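Local coordinates for SusD homolog (Bacteroides thetaiotaomicron, PDB 3EHM), which probably binds mucin O-glycans as a SusD-family outer-membrane lipoprotein, taking part in their utilization by this gut symbiont, at residues 322-325 and 326-329; 395-399 and 400-404; 520-523 and 524-528; 439-442 and 443-447. All blocks are in the same frame, centred on the assembly; numbering follows the deposited sequence.

Along the chain the order is contact 1, contact 2, contact 4, contact 3. Contacts 1 and 2 lie in loops, the first between strands 304-306 and 339-342 and the second between helices 384-388 and 429-445; their centres are about 14 Å apart, and Tyr404 joins them by packing against residues of 323-328. Contact 4, buried in the last turns of helix 429-445, lies about 10 Å from the centre of the chain, against 26 and 27 Å for contacts 1 and 2. Contact 3 belongs to the C-terminal tail, its centre about 20 Å from that of contact 4, yet it reaches the same helix through Glu431. Thus peripheral loops and tail are set round a helical core.

Contact 1 of 4, residues 322-325 and 326-329; sequences SYSA and KFAS
Ser324 supplies two acceptors to the residues that follow it, and both are used. Its hydroxyl OG receives the backbone N of Lys326 at 3.2 Å, with an N-H...O angle of 150°, while its carbonyl O receives Phe327 N at 3.1 Å. The side chain reaches the amide because a chi1 of 75° turns OG inward over the residue's own backbone and toward the following chain. OG is held from a second direction by Thr321 O, so the buried hydroxyl both accepts and donates. One residue on, Ala325 O takes Ala328 N at 3.0 Å, and three successive amides, 326 to 328, are thereby satisfied locally. The carbonyl of Lys326 is met from outside by Arg271 NH2.

Carbon contacts add to these bonds. The Phe327 ring carbon CD1 rests 3.8 Å from Ser322 CA, an oblique approach to the ring, and Lys326 CG lies over one ring face, toward the rim. Ala328 CB sits 3.4 Å from Ala325 O, while the Ala328 side chain also touches Tyr404.

With its hydroxyl bonded to the amide two residues later and its carbonyl to that three later, Ser324 opens the turn as an ST motif. The two overlapping i to i+3 backbone bonds make the whole a short 3-10 turn within the loop that leads to strand 339-342.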
loop_
_atom_site.group_PDB
_atom_site.type_symbol
_atom_site.label_atom_id
_atom_site.label_comp_id
_atom_site.label_asym_id
_atom_site.label_seq_id
_atom_site.Cartn_x
_atom_site.Cartn_y
_atom_site.Cartn_z
ATOM N N SER A 322 -2.143 -12.538 -29.684
ATOM C CA SER A 322 -1.521 -11.246 -29.951
ATOM C C SER A 322 -2.487 -10.088 -29.696
ATOM O O SER A 322 -2.073 -8.935 -29.618
ATOM C CB SER A 322 -1.031 -11.183 -31.397
ATOM O OG SER A 322 -2.127 -11.164 -32.294
ATOM N N TYR A 323 -3.774 -10.399 -29.578
ATOM C CA TYR A 323 -4.796 -9.383 -29.325
ATOM C C TYR A 323 -5.241 -9.416 -27.861
ATOM O O TYR A 323 -6.182 -8.724 -27.483
ATOM C CB TYR A 323 -6.028 -9.632 -30.204
ATOM C CG TYR A 323 -5.842 -9.359 -31.680
ATOM C CD1 TYR A 323 -5.707 -8.057 -32.158
ATOM C CD2 TYR A 323 -5.824 -10.404 -32.602
ATOM C CE1 TYR A 323 -5.564 -7.799 -33.523
ATOM C CE2 TYR A 323 -5.678 -10.159 -33.970
ATOM C CZ TYR A 323 -5.550 -8.855 -34.420
ATOM O OH TYR A 323 -5.410 -8.609 -35.768
ATOM N N SER A 324 -4.560 -10.212 -27.041
ATOM C CA SER A 324 -4.939 -10.365 -25.637
ATOM C C SER A 324 -4.195 -9.489 -24.641
ATOM O O SER A 324 -3.217 -8.826 -24.978
ATOM C CB SER A 324 -4.756 -11.818 -25.215
ATOM O OG SER A 324 -3.378 -12.097 -25.047
ATOM N N ALA A 325 -4.658 -9.523 -23.393
ATOM C CA ALA A 325 -4.043 -8.745 -22.329
ATOM C C ALA A 325 -2.639 -9.260 -22.032
ATOM O O ALA A 325 -1.886 -8.624 -21.299
ATOM C CB ALA A 325 -4.908 -8.794 -21.069
ATOM N N LYS A 326 -2.282 -10.412 -22.595
ATOM C CA LYS A 326 -0.943 -10.935 -22.369
ATOM C C LYS A 326 0.044 -9.900 -22.881
ATOM O O LYS A 326 1.143 -9.756 -22.346
ATOM C CB LYS A 326 -0.721 -12.265 -23.103
ATOM C CG LYS A 326 0.733 -12.741 -23.040
ATOM C CD LYS A 326 0.939 -14.136 -23.614
ATOM C CE LYS A 326 2.421 -14.517 -23.585
ATOM N NZ LYS A 326 2.661 -15.915 -24.048
ATOM N N PHE A 327 -0.359 -9.165 -23.912
ATOM C CA PHE A 327 0.505 -8.149 -24.487
ATOM C C PHE A 327 0.106 -6.711 -24.193
ATOM O O PHE A 327 0.483 -5.789 -24.918
ATOM C CB PHE A 327 0.631 -8.383 -25.991
ATOM C CG PHE A 327 1.151 -9.746 -26.323
ATOM C CD1 PHE A 327 0.278 -10.789 -26.604
ATOM C CD2 PHE A 327 2.518 -10.008 -26.275
ATOM C CE1 PHE A 327 0.757 -12.079 -26.828
ATOM C CE2 PHE A 327 3.005 -11.292 -26.497
ATOM C CZ PHE A 327 2.120 -12.329 -26.773
ATOM N N ALA A 328 -0.665 -6.523 -23.126
ATOM C CA ALA A 328 -1.060 -5.185 -22.712
ATOM C C ALA A 328 0.186 -4.620 -22.039
ATOM O O ALA A 328 1.157 -5.350 -21.828
ATOM C CB ALA A 328 -2.211 -5.257 -21.714
ATOM N N SER A 329 0.174 -3.333 -21.710
ATOM C CA SER A 329 1.327 -2.730 -21.046
ATOM C C SER A 329 1.627 -3.506 -19.765
ATOM O O SER A 329 0.711 -3.953 -19.073
ATOM C CB SER A 329 1.042 -1.261 -20.716
ATOM O OG SER A 329 0.955 -0.489 -21.901
#

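Contact 2 of 4, residues 395-399 and 400-404; sequences TGLTG and SNYKY
This is a local turn contact in the loop between helices 384-388 and 429-445, in which Thr398 holds the chain that follows it while Leu397 packs back against Tyr402 and Asn401. The evidence for the turn is a pair of bonds from one residue. Thr398 OG1 accepts Asn401 N at 3.1 Å in a practically straight bond (N-H...O 179°), and Thr398 O accepts Tyr402 N, also at 3.1 Å, with the donor nearly along the C=O axis. The hydroxyl can do this because it sits between the backbone N and carbonyl carbon of its own residue (chi1 69°), leaving CG2 beside the N. By contrast, the buried amide Thr398 N has no partner in the model.

Beside these bonds, Leu397 divides its two methyls. CD2 touches Tyr402 CD1 at 3.6 Å, obliquely to the ring, and CD1 meets the amide oxygen OD1 of Asn401 at 3.5 Å, the two side chains crossing at about a right angle. Tyr402 itself is held at its far end, where OH bonds Ala311 N, and Leu397 and Asn401 both touch Trp277 of helix 274-282.

Residues 399-401 have helix-like backbone angles, and Thr398 bonds through its side chain to i+3 and through its carbonyl to i+4. This combination is an ST motif, here forming a single helical turn without a regular helix after it.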
loop_
_atom_site.group_PDB
_atom_site.type_symbol
_atom_site.label_atom_id
_atom_site.label_comp_id
_atom_site.label_asym_id
_atom_site.label_seq_id
_atom_site.Cartn_x
_atom_site.Cartn_y
_atom_site.Cartn_z
ATOM N N THR A 395 -7.728 10.652 -18.146
ATOM C CA THR A 395 -8.357 10.149 -19.354
ATOM C C THR A 395 -9.297 8.996 -19.060
ATOM O O THR A 395 -8.952 8.069 -18.324
ATOM C CB THR A 395 -7.304 9.671 -20.351
ATOM O OG1 THR A 395 -6.329 10.704 -20.536
ATOM C CG2 THR A 395 -7.959 9.339 -21.689
ATOM N N GLY A 396 -10.487 9.056 -19.640
ATOM C CA GLY A 396 -11.447 7.995 -19.430
ATOM C C GLY A 396 -11.184 6.861 -20.396
ATOM O O GLY A 396 -10.438 7.009 -21.362
ATOM N N LEU A 397 -11.790 5.715 -20.126
ATOM C CA LEU A 397 -11.632 4.563 -20.987
ATOM C C LEU A 397 -12.969 4.370 -21.690
ATOM O O LEU A 397 -13.994 4.134 -21.049
ATOM C CB LEU A 397 -11.268 3.337 -20.143
ATOM C CG LEU A 397 -10.570 2.152 -20.813
ATOM C CD1 LEU A 397 -9.430 2.643 -21.695
ATOM C CD2 LEU A 397 -10.049 1.205 -19.737
ATOM N N THR A 398 -12.975 4.516 -23.007
ATOM C CA THR A 398 -14.209 4.337 -23.751
ATOM C C THR A 398 -14.255 2.904 -24.260
ATOM O O THR A 398 -13.234 2.207 -24.277
ATOM C CB THR A 398 -14.291 5.282 -24.955
ATOM O OG1 THR A 398 -13.328 4.883 -25.938
ATOM C CG2 THR A 398 -14.013 6.726 -24.521
ATOM N N GLY A 399 -15.440 2.468 -24.670
ATOM C CA GLY A 399 -15.584 1.120 -25.180
ATOM C C GLY A 399 -14.649 0.913 -26.349
ATOM O O GLY A 399 -14.116 -0.176 -26.552
ATOM N N SER A 400 -14.443 1.977 -27.115
ATOM C CA SER A 400 -13.568 1.928 -28.275
ATOM C C SER A 400 -12.115 1.680 -27.882
ATOM O O SER A 400 -11.498 0.720 -28.342
ATOM C CB SER A 400 -13.651 3.246 -29.050
ATOM O OG SER A 400 -14.998 3.590 -29.328
ATOM N N ASN A 401 -11.582 2.549 -27.028
ATOM C CA ASN A 401 -10.190 2.457 -26.592
ATOM C C ASN A 401 -9.817 1.169 -25.857
ATOM O O ASN A 401 -8.685 0.702 -25.968
ATOM C CB ASN A 401 -9.832 3.654 -25.705
ATOM C CG ASN A 401 -8.333 3.816 -25.525
ATOM O OD1 ASN A 401 -7.855 4.140 -24.437
ATOM N ND2 ASN A 401 -7.583 3.602 -26.602
ATOM N N TYR A 402 -10.746 0.603 -25.095
ATOM C CA TYR A 402 -10.445 -0.626 -24.372
ATOM C C TYR A 402 -10.514 -1.793 -25.350
ATOM O O TYR A 402 -11.551 -2.048 -25.953
ATOM C CB TYR A 402 -11.426 -0.843 -23.223
ATOM C CG TYR A 402 -10.975 -1.948 -22.300
ATOM C CD1 TYR A 402 -9.767 -1.846 -21.614
ATOM C CD2 TYR A 402 -11.733 -3.107 -22.138
ATOM C CE1 TYR A 402 -9.318 -2.868 -20.790
ATOM C CE2 TYR A 402 -11.293 -4.143 -21.312
ATOM C CZ TYR A 402 -10.084 -4.015 -20.642
ATOM O OH TYR A 402 -9.629 -5.029 -19.835
ATOM N N LYS A 403 -9.412 -2.515 -25.495
ATOM C CA LYS A 403 -9.372 -3.610 -26.451
ATOM C C LYS A 403 -9.514 -5.036 -25.933
ATOM O O LYS A 403 -9.465 -5.977 -26.720
ATOM C CB LYS A 403 -8.089 -3.495 -27.279
ATOM C CG LYS A 403 -6.917 -2.903 -26.509
ATOM C CD LYS A 403 -5.656 -2.820 -27.358
ATOM C CE LYS A 403 -5.801 -1.866 -28.537
ATOM N NZ LYS A 403 -5.800 -0.433 -28.139
ATOM N N TYR A 404 -9.719 -5.208 -24.632
ATOM C CA TYR A 404 -9.826 -6.558 -24.084
ATOM C C TYR A 404 -11.213 -6.929 -23.578
ATOM O O TYR A 404 -11.353 -7.696 -22.626
ATOM C CB TYR A 404 -8.788 -6.731 -22.975
ATOM C CG TYR A 404 -7.411 -6.290 -23.415
ATOM C CD1 TYR A 404 -6.734 -5.276 -22.740
ATOM C CD2 TYR A 404 -6.809 -6.848 -24.542
ATOM C CE1 TYR A 404 -5.493 -4.822 -23.181
ATOM C CE2 TYR A 404 -5.567 -6.401 -24.994
ATOM C CZ TYR A 404 -4.918 -5.389 -24.309
ATOM O OH TYR A 404 -3.705 -4.926 -24.760
#

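Contact 3 of 4, residues 520-523 and 524-528; sequences WWVR and SNRPK
Arg523 and Pro527 meet across the bend, with guanidinium nitrogen NH2 of Arg523 lying 3.1 Å from Pro527 CD and just as close to CG. This is shorter than usual for nitrogen and carbon, so the exact length is doubtful; the two side chains cross at about a right angle. The conformation of Arg523 explains the meeting: chi1 of 71° folds CG back over the residue's own backbone, and from there the chain runs extended to NE. The guanidinium is fixed from outside by Glu431, in a salt bridge with NH1, and by Thr459 O at NE. A water also joins the halves, donating to Ser524 O at 2.7 Å and accepting only weakly from Arg523 NH1.

Arg526 takes a different shape, extended at first and bent at chi3 (63°), which brings NH1 back to 3.5 Å from Val522 CG1. That guanidinium is likewise secured, NH1 by Arg457 O and NH2 by Glu487. Between the two arginines, Asn525 has left-handed backbone angles, and there the tail changes direction.

The whole is an irregular C-terminal tail laid against helix ends: its arginines reach carbonyls at the end of helix 449-459 and a glutamate near the start of helix 429-445.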
loop_
_atom_site.group_PDB
_atom_site.type_symbol
_atom_site.label_atom_id
_atom_site.label_comp_id
_atom_site.label_asym_id
_atom_site.label_seq_id
_atom_site.Cartn_x
_atom_site.Cartn_y
_atom_site.Cartn_z
ATOM N N TRP A 520 -12.453 1.321 10.696
ATOM C CA TRP A 520 -12.470 2.424 11.646
ATOM C C TRP A 520 -12.054 3.807 11.150
ATOM O O TRP A 520 -12.712 4.797 11.480
ATOM C CB TRP A 520 -11.618 2.050 12.863
ATOM C CG TRP A 520 -11.514 3.140 13.892
ATOM C CD1 TRP A 520 -12.527 3.658 14.652
ATOM C CD2 TRP A 520 -10.328 3.849 14.264
ATOM N NE1 TRP A 520 -12.040 4.649 15.477
ATOM C CE2 TRP A 520 -10.694 4.787 15.258
ATOM C CE3 TRP A 520 -8.990 3.785 13.854
ATOM C CZ2 TRP A 520 -9.771 5.651 15.848
ATOM C CZ3 TRP A 520 -8.068 4.650 14.443
ATOM C CH2 TRP A 520 -8.467 5.571 15.429
ATOM N N TRP A 521 -10.975 3.889 10.373
ATOM C CA TRP A 521 -10.501 5.189 9.895
ATOM C C TRP A 521 -11.212 5.818 8.696
ATOM O O TRP A 521 -10.815 6.892 8.241
ATOM C CB TRP A 521 -8.988 5.146 9.623
ATOM C CG TRP A 521 -8.459 3.850 9.057
ATOM C CD1 TRP A 521 -7.568 2.999 9.655
ATOM C CD2 TRP A 521 -8.773 3.269 7.787
ATOM N NE1 TRP A 521 -7.310 1.926 8.837
ATOM C CE2 TRP A 521 -8.035 2.064 7.683
ATOM C CE3 TRP A 521 -9.606 3.646 6.724
ATOM C CZ2 TRP A 521 -8.107 1.233 6.557
ATOM C CZ3 TRP A 521 -9.676 2.817 5.601
ATOM C CH2 TRP A 521 -8.929 1.624 5.529
ATOM N N VAL A 522 -12.262 5.180 8.188
ATOM C CA VAL A 522 -12.968 5.751 7.045
ATOM C C VAL A 522 -13.630 7.045 7.499
ATOM O O VAL A 522 -14.418 7.043 8.442
ATOM C CB VAL A 522 -14.044 4.795 6.498
ATOM C CG1 VAL A 522 -14.816 5.478 5.363
ATOM C CG2 VAL A 522 -13.392 3.518 5.993
ATOM N N ARG A 523 -13.309 8.148 6.833
ATOM C CA ARG A 523 -13.867 9.436 7.222
ATOM C C ARG A 523 -15.345 9.576 6.896
ATOM O O ARG A 523 -15.864 8.932 5.982
ATOM C CB ARG A 523 -13.080 10.583 6.576
ATOM C CG ARG A 523 -13.269 10.757 5.073
ATOM C CD ARG A 523 -12.283 11.800 4.565
ATOM N NE ARG A 523 -12.433 12.131 3.151
ATOM C CZ ARG A 523 -12.830 13.318 2.701
ATOM N NH1 ARG A 523 -13.130 14.291 3.550
ATOM N NH2 ARG A 523 -12.897 13.543 1.396
ATOM N N SER A 524 -16.018 10.423 7.663
ATOM C CA SER A 524 -17.435 10.675 7.463
ATOM C C SER A 524 -17.624 11.506 6.205
ATOM O O SER A 524 -16.720 12.238 5.791
ATOM C CB SER A 524 -18.011 11.432 8.662
ATOM O OG SER A 524 -17.945 10.635 9.833
ATOM N N ASN A 525 -18.799 11.385 5.597
ATOM C CA ASN A 525 -19.118 12.145 4.395
ATOM C C ASN A 525 -18.095 11.893 3.289
ATOM O O ASN A 525 -17.733 12.813 2.554
ATOM C CB ASN A 525 -19.157 13.642 4.732
ATOM C CG ASN A 525 -19.984 13.942 5.982
ATOM O OD1 ASN A 525 -21.209 13.825 5.978
ATOM N ND2 ASN A 525 -19.308 14.327 7.060
ATOM N N ARG A 526 -17.631 10.651 3.168
ATOM C CA ARG A 526 -16.647 10.304 2.142
ATOM C C ARG A 526 -17.234 10.561 0.749
ATOM O O ARG A 526 -18.315 10.065 0.416
ATOM C CB ARG A 526 -16.239 8.835 2.280
ATOM C CG ARG A 526 -15.015 8.454 1.464
ATOM C CD ARG A 526 -14.640 6.998 1.701
ATOM N NE ARG A 526 -15.693 6.092 1.247
ATOM C CZ ARG A 526 -15.698 4.780 1.457
ATOM N NH1 ARG A 526 -14.706 4.205 2.125
ATOM N NH2 ARG A 526 -16.689 4.039 0.982
ATOM N N PRO A 527 -16.519 11.331 -0.086
ATOM C CA PRO A 527 -16.943 11.682 -1.448
ATOM C C PRO A 527 -16.999 10.509 -2.423
ATOM O O PRO A 527 -16.369 9.470 -2.209
ATOM C CB PRO A 527 -15.901 12.715 -1.890
ATOM C CG PRO A 527 -15.265 13.186 -0.603
ATOM C CD PRO A 527 -15.213 11.937 0.218
ATOM N N LYS A 528 -17.755 10.704 -3.500
ATOM C CA LYS A 528 -17.914 9.708 -4.557
ATOM C C LYS A 528 -17.886 10.451 -5.890
ATOM O O LYS A 528 -18.372 11.578 -5.979
ATOM C CB LYS A 528 -19.251 8.990 -4.403
ATOM C CG LYS A 528 -19.347 8.144 -3.148
ATOM C CD LYS A 528 -20.791 7.913 -2.729
ATOM C CE LYS A 528 -21.596 7.207 -3.804
ATOM N NZ LYS A 528 -22.985 6.920 -3.330
HETATM O O HOH W 1 -14.571 13.862 6.204
#

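Contact 4 of 4, residues 439-442 and 443-447; sequences TQKY and LALYP
The Tyr442 ring receives Leu443 CD1 at its edge, in the ring plane, with CD1 3.5 Å from CD2 of Tyr442. Both residues belong to the C-terminal turns of helix 429-445, a buried helix of the mainly helical, TPR-containing SusD fold. The ring also meets that of Tyr66 at about 50°, and its hydroxyl bonds Ile64 O. A second ring, Tyr446, carries Pro447 CB over the centre of one face, 3.6 Å above the plane, across a cis peptide bond, and Tyr66 meets it edge-to-face.

The backbone follows the alpha-helical i to i+4 pattern, with Leu443 N bonded to Thr439 O, Ala444 N to Gln440 O and Leu445 N to Lys441 O. The last, at 2.8 Å, is the more bent, with an N-H...O angle of 139°. The adjoining carbonyls of Tyr442 and Leu443 are taken by the hydroxyls of Tyr66 and Tyr291.

Leu443 spreads its methyls to two neighbours. While CD1 takes the tyrosine edge, CD2 lies 3.8 Å from Gln440 NE2, whose amide is bonded to Tyr387 OH. Both torsions of this leucine are off their staggered values (chi1 -101°), which strain or an imperfectly fitted rotamer could explain. One turn apart, Lys441, salt-bridged to Glu455 by its NZ, runs beside Leu445 in the same direction, its CG 3.8 Å from Leu445 CD1.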
loop_
_atom_site.group_PDB
_atom_site.type_symbol
_atom_site.label_atom_id
_atom_site.label_comp_id
_atom_site.label_asym_id
_atom_site.label_seq_id
_atom_site.Cartn_x
_atom_site.Cartn_y
_atom_site.Cartn_z
ATOM N N THR A 439 -4.427 12.153 -4.757
ATOM C CA THR A 439 -4.270 11.660 -6.121
ATOM C C THR A 439 -2.788 11.628 -6.499
ATOM O O THR A 439 -2.311 10.665 -7.095
ATOM C CB THR A 439 -5.045 12.542 -7.117
ATOM O OG1 THR A 439 -6.450 12.457 -6.833
ATOM C CG2 THR A 439 -4.798 12.088 -8.548
ATOM N N GLN A 440 -2.058 12.681 -6.145
ATOM C CA GLN A 440 -0.632 12.734 -6.439
ATOM C C GLN A 440 0.143 11.754 -5.560
ATOM O O GLN A 440 1.150 11.194 -5.991
ATOM C CB GLN A 440 -0.103 14.154 -6.255
ATOM C CG GLN A 440 -0.487 15.089 -7.394
ATOM C CD GLN A 440 -0.004 14.584 -8.742
ATOM O OE1 GLN A 440 1.156 14.196 -8.888
ATOM N NE2 GLN A 440 -0.888 14.598 -9.738
ATOM N N LYS A 441 -0.322 11.538 -4.331
ATOM C CA LYS A 441 0.343 10.587 -3.449
ATOM C C LYS A 441 0.143 9.189 -4.041
ATOM O O LYS A 441 1.050 8.366 -4.022
ATOM C CB LYS A 441 -0.230 10.642 -2.031
ATOM C CG LYS A 441 0.492 9.691 -1.064
ATOM C CD LYS A 441 0.142 9.957 0.394
ATOM C CE LYS A 441 -1.297 9.609 0.705
ATOM N NZ LYS A 441 -1.571 9.797 2.157
ATOM N N TYR A 442 -1.055 8.945 -4.571
ATOM C CA TYR A 442 -1.409 7.670 -5.205
ATOM C C TYR A 442 -0.410 7.378 -6.328
ATOM O O TYR A 442 0.092 6.261 -6.463
ATOM C CB TYR A 442 -2.831 7.771 -5.781
ATOM C CG TYR A 442 -3.252 6.662 -6.741
ATOM C CD1 TYR A 442 -3.904 5.515 -6.284
ATOM C CD2 TYR A 442 -3.044 6.792 -8.112
ATOM C CE1 TYR A 442 -4.346 4.527 -7.178
ATOM C CE2 TYR A 442 -3.477 5.819 -9.009
ATOM C CZ TYR A 442 -4.126 4.695 -8.541
ATOM O OH TYR A 442 -4.561 3.750 -9.440
ATOM N N LEU A 443 -0.134 8.392 -7.139
ATOM C CA LEU A 443 0.808 8.253 -8.244
ATOM C C LEU A 443 2.236 7.988 -7.749
ATOM O O LEU A 443 2.954 7.161 -8.312
ATOM C CB LEU A 443 0.778 9.522 -9.106
ATOM C CG LEU A 443 -0.008 9.537 -10.426
ATOM C CD1 LEU A 443 -1.115 8.510 -10.435
ATOM C CD2 LEU A 443 -0.542 10.936 -10.664
ATOM N N ALA A 444 2.640 8.683 -6.690
ATOM C CA ALA A 444 3.984 8.530 -6.137
ATOM C C ALA A 444 4.184 7.244 -5.336
ATOM O O ALA A 444 5.307 6.759 -5.210
ATOM C CB ALA A 444 4.327 9.734 -5.267
ATOM N N LEU A 445 3.102 6.700 -4.788
ATOM C CA LEU A 445 3.178 5.472 -3.998
ATOM C C LEU A 445 3.383 4.212 -4.828
ATOM O O LEU A 445 3.828 3.189 -4.305
ATOM C CB LEU A 445 1.908 5.301 -3.159
ATOM C CG LEU A 445 1.819 6.051 -1.828
ATOM C CD1 LEU A 445 0.405 5.940 -1.273
ATOM C CD2 LEU A 445 2.824 5.473 -0.844
ATOM N N TYR A 446 3.054 4.272 -6.116
ATOM C CA TYR A 446 3.202 3.096 -6.971
ATOM C C TYR A 446 4.596 2.496 -6.792
ATOM O O TYR A 446 5.591 3.216 -6.816
ATOM C CB TYR A 446 2.956 3.462 -8.444
ATOM C CG TYR A 446 3.192 2.304 -9.390
ATOM C CD1 TYR A 446 4.437 2.108 -9.984
ATOM C CD2 TYR A 446 2.190 1.365 -9.638
ATOM C CE1 TYR A 446 4.681 1.006 -10.796
ATOM C CE2 TYR A 446 2.428 0.253 -10.449
ATOM C CZ TYR A 446 3.677 0.080 -11.018
ATOM O OH TYR A 446 3.944 -1.038 -11.774
ATOM N N PRO A 447 4.689 1.161 -6.653
ATOM C CA PRO A 447 3.616 0.163 -6.643
ATOM C C PRO A 447 3.122 -0.299 -5.263
ATOM O O PRO A 447 2.672 -1.436 -5.122
ATOM C CB PRO A 447 4.247 -0.984 -7.403
ATOM C CG PRO A 447 5.628 -0.990 -6.796
ATOM C CD PRO A 447 6.002 0.494 -6.764
#